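Local coordinates for Mgp-operon protein 3 (Mycoplasma pneumoniae, PDB 6RJ1) that probably acts as a membrane-anchored surface adhesin that helps the bacterium attach to host cells, perhaps through sugars, at residues A60-D68 / A81-A92; H364-G372 / A442-T453. All blocks are in the same frame, centred on the assembly; numbering follows the deposited sequence.

Contact 1 (A60-D68 / A81-A92)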
loop_
_atom_site.group_PDB
_atom_site.type_symbol
_atom_site.label_atom_id
_atom_site.label_comp_id
_atom_site.label_asym_id
_atom_site.label_seq_id
_atom_site.Cartn_x
_atom_site.Cartn_y
_atom_site.Cartn_z
ATOM N N ALA A 60 10.555 -12.139 14.931
ATOM C CA ALA A 60 9.222 -12.756 14.955
ATOM C C ALA A 60 8.742 -12.962 16.409
ATOM O O ALA A 60 7.628 -13.441 16.646
ATOM C CB ALA A 60 9.253 -14.081 14.214
ATOM N N LEU A 61 9.589 -12.602 17.376
ATOM C CA LEU A 61 9.268 -12.721 18.786
ATOM C C LEU A 61 8.740 -11.419 19.366
ATOM O O LEU A 61 8.401 -11.389 20.549
ATOM C CB LEU A 61 10.470 -13.237 19.594
ATOM C CG LEU A 61 10.816 -14.714 19.429
ATOM C CD1 LEU A 61 12.166 -15.006 20.026
ATOM C CD2 LEU A 61 9.764 -15.617 20.050
ATOM N N VAL A 62 8.660 -10.346 18.548
ATOM C CA VAL A 62 8.144 -9.050 18.990
ATOM C C VAL A 62 6.649 -9.181 19.341
ATOM O O VAL A 62 5.908 -9.826 18.603
ATOM C CB VAL A 62 8.454 -7.900 17.984
ATOM C CG1 VAL A 62 7.600 -7.979 16.715
ATOM C CG2 VAL A 62 8.321 -6.535 18.647
ATOM N N ARG A 63 6.234 -8.643 20.500
ATOM C CA ARG A 63 4.840 -8.677 20.933
ATOM C C ARG A 63 4.387 -7.287 21.363
ATOM O O ARG A 63 5.072 -6.638 22.149
ATOM C CB ARG A 63 4.597 -9.743 22.027
ATOM C CG ARG A 63 4.678 -11.193 21.525
ATOM C CD ARG A 63 3.676 -11.523 20.421
ATOM N NE ARG A 63 3.755 -12.921 19.994
ATOM C CZ ARG A 63 4.634 -13.400 19.113
ATOM N NH1 ARG A 63 5.533 -12.597 18.555
ATOM N NH2 ARG A 63 4.622 -14.688 18.786
ATOM N N VAL A 64 3.266 -6.809 20.793
ATOM C CA VAL A 64 2.746 -5.473 21.098
ATOM C C VAL A 64 1.366 -5.563 21.760
ATOM O O VAL A 64 0.563 -6.425 21.404
ATOM C CB VAL A 64 2.779 -4.517 19.862
ATOM C CG1 VAL A 64 2.302 -3.114 20.215
ATOM C CG2 VAL A 64 4.177 -4.448 19.249
ATOM N N LYS A 65 1.120 -4.692 22.759
ATOM C CA LYS A 65 -0.167 -4.594 23.435
ATOM C C LYS A 65 -0.710 -3.161 23.382
ATOM O O LYS A 65 0.055 -2.192 23.402
ATOM C CB LYS A 65 -0.133 -5.166 24.872
ATOM C CG LYS A 65 0.598 -4.329 25.927
ATOM C CD LYS A 65 0.391 -4.849 27.345
ATOM C CE LYS A 65 1.168 -4.084 28.404
ATOM N NZ LYS A 65 2.649 -4.234 28.258
ATOM N N PHE A 66 -2.030 -3.048 23.281
ATOM C CA PHE A 66 -2.744 -1.779 23.304
ATOM C C PHE A 66 -3.639 -1.780 24.545
ATOM O O PHE A 66 -4.429 -2.707 24.741
ATOM C CB PHE A 66 -3.546 -1.559 22.005
ATOM C CG PHE A 66 -4.501 -0.385 22.017
ATOM C CD1 PHE A 66 -4.026 0.919 22.062
ATOM C CD2 PHE A 66 -5.874 -0.585 21.953
ATOM C CE1 PHE A 66 -4.909 2.003 22.061
ATOM C CE2 PHE A 66 -6.756 0.502 21.952
ATOM C CZ PHE A 66 -6.267 1.787 22.008
ATOM N N GLN A 67 -3.466 -0.782 25.413
ATOM C CA GLN A 67 -4.275 -0.691 26.623
ATOM C C GLN A 67 -5.589 0.018 26.325
ATOM O O GLN A 67 -5.610 1.230 26.122
ATOM C CB GLN A 67 -3.511 -0.025 27.774
ATOM C CG GLN A 67 -3.367 -0.897 29.034
ATOM C CD GLN A 67 -4.663 -1.363 29.681
ATOM O OE1 GLN A 67 -4.774 -2.516 30.116
ATOM N NE2 GLN A 67 -5.666 -0.492 29.781
ATOM N N ASP A 68 -6.673 -0.764 26.238
ATOM C CA ASP A 68 -8.025 -0.281 25.977
ATOM C C ASP A 68 -8.909 -0.620 27.160
ATOM O O ASP A 68 -8.943 -1.773 27.599
ATOM C CB ASP A 68 -8.594 -0.864 24.669
ATOM C CG ASP A 68 -8.774 -2.373 24.633
ATOM O OD1 ASP A 68 -7.869 -3.098 25.120
ATOM O OD2 ASP A 68 -9.812 -2.832 24.116
ATOM N N ALA A 81 -0.410 4.156 25.484
ATOM C CA ALA A 81 -1.365 3.047 25.441
ATOM C C ALA A 81 -0.754 1.863 24.714
ATOM O O ALA A 81 -1.123 0.715 24.962
ATOM C CB ALA A 81 -2.636 3.486 24.741
ATOM N N LEU A 82 0.205 2.166 23.826
ATOM C CA LEU A 82 0.994 1.244 23.023
ATOM C C LEU A 82 2.284 0.914 23.777
ATOM O O LEU A 82 2.976 1.818 24.253
ATOM C CB LEU A 82 1.308 1.917 21.672
ATOM C CG LEU A 82 0.667 1.348 20.401
ATOM C CD1 LEU A 82 -0.764 0.911 20.623
ATOM C CD2 LEU A 82 0.724 2.350 19.274
ATOM N N SER A 83 2.576 -0.383 23.929
ATOM C CA SER A 83 3.785 -0.873 24.599
ATOM C C SER A 83 4.148 -2.270 24.122
ATOM O O SER A 83 3.305 -2.971 23.554
ATOM C CB SER A 83 3.617 -0.872 26.113
ATOM O OG SER A 83 2.570 -1.743 26.503
ATOM N N PHE A 84 5.401 -2.677 24.360
ATOM C CA PHE A 84 5.849 -4.010 24.006
ATOM C C PHE A 84 5.487 -4.968 25.145
ATOM O O PHE A 84 5.719 -4.651 26.315
ATOM C CB PHE A 84 7.358 -4.035 23.717
ATOM C CG PHE A 84 7.815 -3.304 22.472
ATOM C CD1 PHE A 84 7.522 -3.799 21.203
ATOM C CD2 PHE A 84 8.587 -2.153 22.568
ATOM C CE1 PHE A 84 7.955 -3.130 20.057
ATOM C CE2 PHE A 84 9.030 -1.491 21.417
ATOM C CZ PHE A 84 8.705 -1.980 20.170
ATOM N N ASP A 85 4.869 -6.110 24.800
ATOM C CA ASP A 85 4.465 -7.146 25.744
ATOM C C ASP A 85 5.604 -8.154 25.948
ATOM O O ASP A 85 5.628 -9.213 25.310
ATOM C CB ASP A 85 3.165 -7.840 25.289
ATOM C CG ASP A 85 2.358 -8.430 26.435
ATOM O OD1 ASP A 85 2.868 -9.356 27.117
ATOM O OD2 ASP A 85 1.231 -7.948 26.672
ATOM N N THR A 86 6.544 -7.805 26.848
ATOM C CA THR A 86 7.725 -8.589 27.229
ATOM C C THR A 86 7.342 -10.000 27.727
ATOM O O THR A 86 8.042 -10.966 27.409
ATOM C CB THR A 86 8.569 -7.769 28.229
ATOM O OG1 THR A 86 9.095 -6.633 27.540
ATOM C CG2 THR A 86 9.727 -8.561 28.845
ATOM N N GLN A 87 6.220 -10.107 28.467
ATOM C CA GLN A 87 5.685 -11.361 29.001
ATOM C C GLN A 87 5.254 -12.327 27.889
ATOM O O GLN A 87 5.547 -13.522 27.980
ATOM C CB GLN A 87 4.530 -11.086 29.976
ATOM C CG GLN A 87 4.993 -10.540 31.326
ATOM C CD GLN A 87 3.850 -10.221 32.263
ATOM O OE1 GLN A 87 2.863 -9.564 31.895
ATOM N NE2 GLN A 87 3.971 -10.661 33.510
ATOM N N GLU A 88 4.578 -11.807 26.840
ATOM C CA GLU A 88 4.132 -12.585 25.682
ATOM C C GLU A 88 5.327 -12.994 24.817
ATOM O O GLU A 88 5.330 -14.097 24.273
ATOM C CB GLU A 88 3.120 -11.789 24.841
ATOM C CG GLU A 88 1.694 -12.316 24.892
ATOM C CD GLU A 88 1.424 -13.620 24.167
ATOM O OE1 GLU A 88 1.786 -13.730 22.973
ATOM O OE2 GLU A 88 0.831 -14.527 24.794
ATOM N N SER A 89 6.333 -12.103 24.690
ATOM C CA SER A 89 7.557 -12.334 23.917
ATOM C C SER A 89 8.361 -13.484 24.526
ATOM O O SER A 89 8.922 -14.298 23.793
ATOM C CB SER A 89 8.398 -11.064 23.863
ATOM O OG SER A 89 7.885 -10.149 22.910
ATOM N N GLN A 90 8.391 -13.563 25.870
ATOM C CA GLN A 90 9.059 -14.628 26.609
ATOM C C GLN A 90 8.237 -15.904 26.451
ATOM O O GLN A 90 8.812 -16.981 26.302
ATOM C CB GLN A 90 9.208 -14.254 28.091
ATOM C CG GLN A 90 10.251 -15.096 28.850
ATOM C CD GLN A 90 11.680 -14.654 28.615
ATOM O OE1 GLN A 90 12.446 -15.300 27.891
ATOM N NE2 GLN A 90 12.077 -13.548 29.231
ATOM N N LYS A 91 6.892 -15.772 26.447
ATOM C CA LYS A 91 5.951 -16.884 26.287
ATOM C C LYS A 91 6.147 -17.539 24.915
ATOM O O LYS A 91 6.207 -18.766 24.822
ATOM C CB LYS A 91 4.502 -16.393 26.470
ATOM C CG LYS A 91 3.485 -17.500 26.730
ATOM C CD LYS A 91 2.064 -16.956 26.759
ATOM C CE LYS A 91 1.028 -18.050 26.834
ATOM N NZ LYS A 91 -0.351 -17.503 26.747
ATOM N N ALA A 92 6.298 -16.704 23.869
ATOM C CA ALA A 92 6.511 -17.119 22.487
ATOM C C ALA A 92 7.876 -17.775 22.285
ATOM O O ALA A 92 7.995 -18.648 21.421
ATOM C CB ALA A 92 6.351 -15.931 21.553
HETATM O O HOH W 1 7.599 -7.460 22.954
#
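A81 opens the pairing through its carbonyl O, which accepts from Q67 N at 2.8 Å, while its CB lies obliquely against the F66 ring. From here strands 82-84 and 64-66 run as a two-stranded antiparallel hairpin with a long irregular connection. L82 sits opposite F66 in a non-hydrogen-bonded pair and lays CD1 on F66 CD1 at 3.6 Å; Y158 of helix 157-163 meets the same F66 ring. S83 and K65 make the hydrogen-bonded pair: K65 N reaches S83 O at 2.9 Å in an almost straight bond (177°), and S83 N answers to K65 O. On the sheet face away from F66, the K65 chain runs extended and then bends at its last torsion (chi4 -66°), bringing NZ to S83 OG at 3.0 Å. F84 returns to the face of F66 and L82, its ring packed against V62 CG2 and V64 CG2, and it meets the Y451 ring edge-to-face. D85 N then donates to R63 O at 2.7 Å from above the carbonyl plane. Its carboxylate N-caps helix 86-93, OD1 accepting from E88 N, while OD2 lies against K65 CD. E88 OE1 stands at the edge of the R63 guanidinium, a long salt bridge of 3.7 Å from OE1 to R63 NE. S89 OG donates to L61 O at 2.7 Å, in the carbonyl plane, and accepts from a water that in turn takes R63 N. A92 CB covers one guanidinium face and touches L61 CD2. R63 NH1 donates to A60 O and V62 O, both close to the guanidinium plane, so the group's rotation is fixed largely by neutral carbonyls; the long salt bridge to E88 probably adds a weaker electrostatic pull.

Contact 2 (H364-G372 / A442-T453)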
loop_
_atom_site.group_PDB
_atom_site.type_symbol
_atom_site.label_atom_id
_atom_site.label_comp_id
_atom_site.label_asym_id
_atom_site.label_seq_id
_atom_site.Cartn_x
_atom_site.Cartn_y
_atom_site.Cartn_z
ATOM N N HIS A 364 3.119 -15.669 6.264
ATOM C CA HIS A 364 4.499 -15.731 6.764
ATOM C C HIS A 364 5.465 -15.008 5.795
ATOM O O HIS A 364 6.348 -14.271 6.238
ATOM C CB HIS A 364 4.929 -17.200 6.965
ATOM C CG HIS A 364 6.405 -17.360 7.154
ATOM N ND1 HIS A 364 7.013 -17.064 8.362
ATOM C CD2 HIS A 364 7.358 -17.710 6.260
ATOM C CE1 HIS A 364 8.306 -17.254 8.170
ATOM N NE2 HIS A 364 8.563 -17.645 6.921
ATOM N N GLN A 365 5.267 -15.230 4.477
ATOM C CA GLN A 365 6.024 -14.664 3.364
ATOM C C GLN A 365 5.803 -13.152 3.211
ATOM O O GLN A 365 6.671 -12.469 2.668
ATOM C CB GLN A 365 5.646 -15.394 2.071
ATOM C CG GLN A 365 6.802 -15.548 1.084
ATOM C CD GLN A 365 7.892 -16.503 1.540
ATOM O OE1 GLN A 365 7.658 -17.676 1.871
ATOM N NE2 GLN A 365 9.117 -16.019 1.544
ATOM N N MET A 366 4.646 -12.637 3.682
ATOM C CA MET A 366 4.268 -11.216 3.646
ATOM C C MET A 366 4.836 -10.431 4.855
ATOM O O MET A 366 4.667 -9.203 4.937
ATOM C CB MET A 366 2.745 -11.076 3.666
ATOM C CG MET A 366 2.088 -11.465 2.397
ATOM S SD MET A 366 0.319 -11.554 2.650
ATOM C CE MET A 366 -0.081 -9.825 2.653
ATOM N N GLY A 367 5.452 -11.151 5.788
ATOM C CA GLY A 367 6.024 -10.563 6.986
ATOM C C GLY A 367 5.075 -10.604 8.163
ATOM O O GLY A 367 5.261 -9.867 9.136
ATOM N N VAL A 368 4.040 -11.450 8.075
ATOM C CA VAL A 368 3.068 -11.625 9.148
ATOM C C VAL A 368 3.643 -12.722 10.048
ATOM O O VAL A 368 4.156 -13.725 9.537
ATOM C CB VAL A 368 1.651 -11.948 8.582
ATOM C CG1 VAL A 368 0.707 -12.466 9.659
ATOM C CG2 VAL A 368 1.045 -10.731 7.888
ATOM N N ILE A 369 3.639 -12.500 11.372
ATOM C CA ILE A 369 4.143 -13.482 12.341
ATOM C C ILE A 369 3.165 -14.664 12.404
ATOM O O ILE A 369 2.049 -14.520 12.913
ATOM C CB ILE A 369 4.429 -12.870 13.753
ATOM C CG1 ILE A 369 5.422 -11.681 13.685
ATOM C CG2 ILE A 369 4.889 -13.957 14.756
ATOM C CD1 ILE A 369 5.370 -10.743 14.898
ATOM N N VAL A 370 3.574 -15.805 11.835
ATOM C CA VAL A 370 2.791 -17.039 11.851
ATOM C C VAL A 370 3.554 -18.047 12.727
ATOM O O VAL A 370 4.480 -18.707 12.240
ATOM C CB VAL A 370 2.437 -17.588 10.437
ATOM C CG1 VAL A 370 1.573 -18.843 10.531
ATOM C CG2 VAL A 370 1.734 -16.528 9.592
ATOM N N PRO A 371 3.233 -18.126 14.040
ATOM C CA PRO A 371 3.956 -19.071 14.919
ATOM C C PRO A 371 3.863 -20.526 14.453
ATOM O O PRO A 371 2.793 -20.987 14.064
ATOM C CB PRO A 371 3.321 -18.845 16.298
ATOM C CG PRO A 371 2.672 -17.494 16.207
ATOM C CD PRO A 371 2.196 -17.389 14.788
ATOM N N GLY A 372 5.006 -21.208 14.463
ATOM C CA GLY A 372 5.142 -22.592 14.018
ATOM C C GLY A 372 5.644 -22.687 12.591
ATOM O O GLY A 372 5.931 -23.784 12.102
ATOM N N ALA A 442 -3.338 -19.402 17.733
ATOM C CA ALA A 442 -3.825 -18.187 17.079
ATOM C C ALA A 442 -2.624 -17.274 16.802
ATOM O O ALA A 442 -1.623 -17.333 17.527
ATOM C CB ALA A 442 -4.821 -17.472 17.975
ATOM N N LEU A 443 -2.718 -16.441 15.753
ATOM C CA LEU A 443 -1.656 -15.500 15.379
ATOM C C LEU A 443 -1.563 -14.389 16.425
ATOM O O LEU A 443 -2.576 -14.093 17.050
ATOM C CB LEU A 443 -1.977 -14.832 14.022
ATOM C CG LEU A 443 -2.162 -15.687 12.770
ATOM C CD1 LEU A 443 -2.590 -14.824 11.610
ATOM C CD2 LEU A 443 -0.892 -16.415 12.396
ATOM N N PRO A 444 -0.413 -13.694 16.588
ATOM C CA PRO A 444 -0.381 -12.541 17.507
ATOM C C PRO A 444 -1.302 -11.389 17.051
ATOM O O PRO A 444 -1.724 -11.357 15.893
ATOM C CB PRO A 444 1.094 -12.108 17.475
ATOM C CG PRO A 444 1.833 -13.268 16.903
ATOM C CD PRO A 444 0.899 -13.886 15.941
ATOM N N ASN A 445 -1.606 -10.446 17.973
ATOM C CA ASN A 445 -2.457 -9.243 17.816
ATOM C C ASN A 445 -2.287 -8.531 16.460
ATOM O O ASN A 445 -1.208 -8.584 15.867
ATOM C CB ASN A 445 -2.132 -8.199 18.914
ATOM C CG ASN A 445 -2.117 -8.703 20.321
ATOM O OD1 ASN A 445 -3.080 -8.530 21.076
ATOM N ND2 ASN A 445 -1.013 -9.325 20.717
ATOM N N VAL A 446 -3.331 -7.788 16.033
ATOM C CA VAL A 446 -3.298 -6.952 14.835
ATOM C C VAL A 446 -2.198 -5.884 15.034
ATOM O O VAL A 446 -1.401 -5.644 14.123
ATOM C CB VAL A 446 -4.690 -6.323 14.547
ATOM C CG1 VAL A 446 -4.615 -5.216 13.492
ATOM C CG2 VAL A 446 -5.701 -7.390 14.138
ATOM N N ILE A 447 -2.126 -5.307 16.260
ATOM C CA ILE A 447 -1.151 -4.275 16.627
ATOM C C ILE A 447 0.303 -4.793 16.538
ATOM O O ILE A 447 1.186 -4.041 16.108
ATOM C CB ILE A 447 -1.494 -3.603 17.992
ATOM C CG1 ILE A 447 -0.717 -2.279 18.184
ATOM C CG2 ILE A 447 -1.340 -4.541 19.195
ATOM C CD1 ILE A 447 -1.087 -1.153 17.229
ATOM N N THR A 448 0.537 -6.071 16.895
ATOM C CA THR A 448 1.851 -6.716 16.806
ATOM C C THR A 448 2.218 -6.881 15.321
ATOM O O THR A 448 3.342 -6.558 14.922
ATOM C CB THR A 448 1.802 -8.064 17.542
ATOM O OG1 THR A 448 1.447 -7.838 18.902
ATOM C CG2 THR A 448 3.109 -8.836 17.452
ATOM N N GLN A 449 1.252 -7.373 14.507
ATOM C CA GLN A 449 1.417 -7.595 13.070
ATOM C C GLN A 449 1.689 -6.298 12.361
ATOM O O GLN A 449 2.506 -6.282 11.448
ATOM C CB GLN A 449 0.200 -8.288 12.438
ATOM C CG GLN A 449 -0.218 -9.608 13.083
ATOM C CD GLN A 449 0.708 -10.777 12.859
ATOM O OE1 GLN A 449 1.835 -10.654 12.352
ATOM N NE2 GLN A 449 0.235 -11.950 13.236
ATOM N N LEU A 450 1.031 -5.209 12.796
ATOM C CA LEU A 450 1.243 -3.882 12.230
ATOM C C LEU A 450 2.643 -3.378 12.591
ATOM O O LEU A 450 3.291 -2.772 11.739
ATOM C CB LEU A 450 0.159 -2.878 12.659
ATOM C CG LEU A 450 -1.255 -3.101 12.125
ATOM C CD1 LEU A 450 -2.260 -2.284 12.905
ATOM C CD2 LEU A 450 -1.352 -2.809 10.646
ATOM N N TYR A 451 3.140 -3.672 13.813
ATOM C CA TYR A 451 4.495 -3.261 14.174
ATOM C C TYR A 451 5.545 -4.001 13.338
ATOM O O TYR A 451 6.403 -3.356 12.727
ATOM C CB TYR A 451 4.785 -3.376 15.686
ATOM C CG TYR A 451 6.213 -2.988 16.024
ATOM C CD1 TYR A 451 6.587 -1.647 16.129
ATOM C CD2 TYR A 451 7.212 -3.953 16.139
ATOM C CE1 TYR A 451 7.909 -1.283 16.370
ATOM C CE2 TYR A 451 8.539 -3.599 16.371
ATOM C CZ TYR A 451 8.880 -2.264 16.492
ATOM O OH TYR A 451 10.183 -1.926 16.736
ATOM N N HIS A 452 5.467 -5.349 13.311
ATOM C CA HIS A 452 6.384 -6.222 12.569
ATOM C C HIS A 452 6.426 -5.906 11.073
ATOM O O HIS A 452 7.512 -5.852 10.505
ATOM C CB HIS A 452 6.040 -7.693 12.811
ATOM C CG HIS A 452 7.107 -8.639 12.365
ATOM N ND1 HIS A 452 7.017 -9.302 11.163
ATOM C CD2 HIS A 452 8.257 -8.999 12.979
ATOM C CE1 HIS A 452 8.102 -10.053 11.082
ATOM N NE2 HIS A 452 8.879 -9.901 12.154
ATOM N N THR A 453 5.261 -5.667 10.443
ATOM C CA THR A 453 5.201 -5.317 9.018
ATOM C C THR A 453 5.651 -3.863 8.747
ATOM O O THR A 453 6.167 -3.597 7.670
ATOM C CB THR A 453 3.820 -5.631 8.400
ATOM O OG1 THR A 453 2.787 -4.985 9.142
ATOM C CG2 THR A 453 3.541 -7.125 8.288
#
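I369 is gripped by Q449 and H452 of helix 446-454, just past the Schellman motif at G367, the positive-phi residue that follows helix 360-365 and turns the chain into an extended loop along the second helix. The tight part is both polar and apolar. The Q449 side-chain amide holds the two backbone polar groups of I369: OE1 takes I369 N at 2.8 Å on a lone pair, in the plane of its carbonyl, and NE2 returns to I369 O at 3.2 Å in a nearly straight bond (178°). This imitates the paired bonds of a neighbouring strand and fixes the rotation of the amide, with V368 CG1 packed against it. One turn further, H452 points ND1 at G367 O (2.7 Å), the oxygen lying close to the ring plane. I369 CG1 sits over a face of that imidazole, a CH-pi contact 3.8 Å from the ring centre, placed there by a first torsion that sets CG1 beside the backbone N (chi1 -56°). I369 CG2 goes instead to P444 CG, and CD1 touches both H452 CG and T448 CG2.

The other end is looser and mostly apolar. Ahead of the helix, L443 CD2 touches V370 CG2 and P371 CD, the latter at 4.0 Å, and P371 CD meets P444 CD at 3.9 Å; L443 CD2 and P444 CD also touch I369 O. The two segments run out to exposed G372 and A442. Back at the tight end, T453 CG2 lies on G367 O, while T453 OG1 and T453 N both bond Q449 O, from opposite faces of its carbonyl plane.

Contacts 1 and 2 follow one another along the chain, contact 1 closing before contact 2 opens, yet their centres lie about 12 Å apart on the same side of the chain's centre. Helix 446-454 joins them. It belongs to contact 2, and its I447 and Y451 pack on V64 of the small hairpin of contact 1. A probable hydrogen bond from V64 N to T448 OG1, 2.8 Å, ties the two together, and A60 O packs against I369 CG2. The helix thus brings the early hairpin and the loop after helix 360-365 together, although these are some 300 residues apart in sequence. Contact 2 lies deeper: its centre is about 17 Å from the centre of the chain, and contact 1 is farther out.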